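Local coordinates for structural polyprotein, VP3 (Israeli acute paralysis virus, PDB 5CDD) that is probably a structural component of the virus shell, the VP3 piece of the capsid polyprotein that packs with its fellow capsid proteins into pentamers, at residues Gly94-Tyr98 with Cys123-Ala127. Sequence-based numbering, arbitrary orientation.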
ATOM      1  N   GLY B  94      47.808  26.678  -7.836  1.00 33.78           N
ATOM      2  CA  GLY B  94      46.813  25.834  -8.472  1.00 33.25           C
ATOM      3  C   GLY B  94      46.949  24.387  -8.044  1.00 33.87           C
ATOM      4  O   GLY B  94      48.032  23.947  -7.655  1.00 35.46           O
ATOM      5  N   MET B  95      45.850  23.643  -8.123  1.00 33.16           N
ATOM      6  CA  MET B  95      45.848  22.242  -7.724  1.00 33.57           C
ATOM      7  C   MET B  95      46.625  21.339  -8.685  1.00 33.74           C
ATOM      8  O   MET B  95      47.298  20.406  -8.250  1.00 34.07           O
ATOM      9  CB  MET B  95      44.407  21.745  -7.576  1.00 35.03           C
ATOM     10  CG  MET B  95      44.257  20.555  -6.642  1.00 36.77           C
ATOM     11  SD  MET B  95      42.545  20.267  -6.150  1.00 37.66           S
ATOM     12  CE  MET B  95      42.203  18.711  -6.963  1.00 38.61           C
ATOM     13  N   PRO B  96      46.540  21.600 -10.004  1.00 34.84           N
ATOM     14  CA  PRO B  96      47.259  20.782 -10.989  1.00 34.87           C
ATOM     15  C   PRO B  96      48.774  20.864 -10.798  1.00 36.44           C
ATOM     16  O   PRO B  96      49.272  21.758 -10.113  1.00 36.43           O
ATOM     17  CB  PRO B  96      46.826  21.386 -12.323  1.00 33.11           C
ATOM     18  CG  PRO B  96      45.464  21.916 -12.029  1.00 33.86           C
ATOM     19  CD  PRO B  96      45.659  22.565 -10.686  1.00 34.68           C
ATOM     20  N   CYS B  97      49.506  19.937 -11.407  1.00 38.06           N
ATOM     21  CA  CYS B  97      50.958  19.935 -11.286  1.00 40.23           C
ATOM     22  C   CYS B  97      51.563  20.919 -12.286  1.00 40.06           C
ATOM     23  O   CYS B  97      51.079  21.045 -13.410  1.00 41.08           O
ATOM     24  CB  CYS B  97      51.511  18.530 -11.531  1.00 40.73           C
ATOM     25  SG  CYS B  97      53.173  18.300 -10.861  1.00 49.81           S
ATOM     26  N   TYR B  98      52.620  21.612 -11.874  1.00 39.40           N
ATOM     27  CA  TYR B  98      53.263  22.598 -12.735  1.00 38.99           C
ATOM     28  C   TYR B  98      54.729  22.300 -13.035  1.00 40.02           C
ATOM     29  O   TYR B  98      55.302  22.860 -13.971  1.00 41.35           O
ATOM     30  CB  TYR B  98      53.144  23.987 -12.104  1.00 37.25           C
ATOM     31  CG  TYR B  98      53.733  24.075 -10.715  1.00 37.22           C
ATOM     32  CD1 TYR B  98      55.114  24.134 -10.521  1.00 37.62           C
ATOM     33  CD2 TYR B  98      52.910  24.076  -9.589  1.00 37.67           C
ATOM     34  CE1 TYR B  98      55.662  24.190  -9.240  1.00 36.29           C
ATOM     35  CE2 TYR B  98      53.447  24.130  -8.304  1.00 37.32           C
ATOM     36  CZ  TYR B  98      54.822  24.187  -8.139  1.00 36.90           C
ATOM     37  OH  TYR B  98      55.357  24.237  -6.874  1.00 37.04           O
ATOM     38  N   CYS B 123      47.671  16.090  -3.846  1.00 34.28           N
ATOM     39  CA  CYS B 123      46.563  16.839  -4.435  1.00 33.80           C
ATOM     40  C   CYS B 123      46.708  16.997  -5.948  1.00 34.05           C
ATOM     41  O   CYS B 123      45.715  17.009  -6.675  1.00 35.49           O
ATOM     42  CB  CYS B 123      46.425  18.219  -3.782  1.00 33.77           C
ATOM     43  SG  CYS B 123      47.698  19.415  -4.224  1.00 36.04           S
ATOM     44  N   GLU B 124      47.943  17.119  -6.423  1.00 33.97           N
ATOM     45  CA  GLU B 124      48.196  17.263  -7.854  1.00 32.74           C
ATOM     46  C   GLU B 124      47.904  15.936  -8.555  1.00 32.98           C
ATOM     47  O   GLU B 124      47.479  15.909  -9.711  1.00 33.93           O
ATOM     48  CB  GLU B 124      49.655  17.657  -8.104  1.00 32.65           C
ATOM     49  CG  GLU B 124      50.106  18.921  -7.388  1.00 34.14           C
ATOM     50  CD  GLU B 124      51.549  19.283  -7.701  1.00 35.72           C
ATOM     51  OE1 GLU B 124      52.426  18.402  -7.571  1.00 35.39           O
ATOM     52  OE2 GLU B 124      51.811  20.447  -8.070  1.00 36.41           O
ATOM     53  N   TYR B 125      48.136  14.841  -7.837  1.00 32.02           N
ATOM     54  CA  TYR B 125      47.917  13.491  -8.350  1.00 30.23           C
ATOM     55  C   TYR B 125      46.425  13.231  -8.553  1.00 30.27           C
ATOM     56  O   TYR B 125      46.019  12.579  -9.516  1.00 29.91           O
ATOM     57  CB  TYR B 125      48.515  12.480  -7.362  1.00 29.22           C
ATOM     58  CG  TYR B 125      48.525  11.034  -7.816  1.00 29.67           C
ATOM     59  CD1 TYR B 125      47.405  10.217  -7.652  1.00 30.23           C
ATOM     60  CD2 TYR B 125      49.668  10.472  -8.385  1.00 29.24           C
ATOM     61  CE1 TYR B 125      47.425   8.875  -8.039  1.00 28.67           C
ATOM     62  CE2 TYR B 125      49.698   9.134  -8.777  1.00 29.14           C
ATOM     63  CZ  TYR B 125      48.576   8.343  -8.600  1.00 28.90           C
ATOM     64  OH  TYR B 125      48.605   7.025  -8.987  1.00 28.79           O
ATOM     65  N   VAL B 126      45.610  13.756  -7.643  1.00 30.52           N
ATOM     66  CA  VAL B 126      44.165  13.589  -7.714  1.00 30.34           C
ATOM     67  C   VAL B 126      43.544  14.456  -8.807  1.00 31.55           C
ATOM     68  O   VAL B 126      42.732  13.980  -9.602  1.00 32.62           O
ATOM     69  CB  VAL B 126      43.505  13.938  -6.357  1.00 30.03           C
ATOM     70  CG1 VAL B 126      41.990  13.895  -6.476  1.00 29.87           C
ATOM     71  CG2 VAL B 126      43.976  12.962  -5.293  1.00 28.53           C
ATOM     72  N   ALA B 127      43.930  15.728  -8.845  1.00 31.88           N
ATOM     73  CA  ALA B 127      43.405  16.667  -9.833  1.00 32.61           C
ATOM     74  C   ALA B 127      43.579  16.178 -11.267  1.00 33.25           C
ATOM     75  O   ALA B 127      42.849  16.596 -12.167  1.00 35.10           O
ATOM     76  CB  ALA B 127      44.080  18.022  -9.667  1.00 31.94           C
TER
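Met95 lies along one side of the short helix 122-127, where a loop of this picornavirus-like capsid domain, running from strand 90-92 to strand 101-106, packs against the helix in the buried middle of the chain. Its CG stands anti to the backbone N (chi1 -156°) and the chain turns only at chi3, which brings CE to 3.4 Å from CB of Ala127, while CG packs near CB of Cys123. The Met95 side chain also touches Trp133, Ala135 and Met137 of strand 132-144. Its carbonyl O takes a CA-H...O contact from Glu124, 3.3 Å from that CA. Pro96 and Glu124 have the closest CA atoms of the two segments, 4.8 Å apart; CB of Pro96 points away from the helix. Cys97 then lies against the extended Glu124 side chain, whose OE2 sits 3.4 Å from the CA of Cys97. This buried carboxylate forms salt bridges with Lys262 through OE2 and Lys66 through OE1, and OE1 also accepts a hydrogen bond from Ala121 N; the paired positive charges probably keep it ionised. Tyr98, its OH hydrogen-bonded to His67, lies obliquely to the carboxylate, the two planes 76° apart and CE2 4.0 Å from Glu124 OE2.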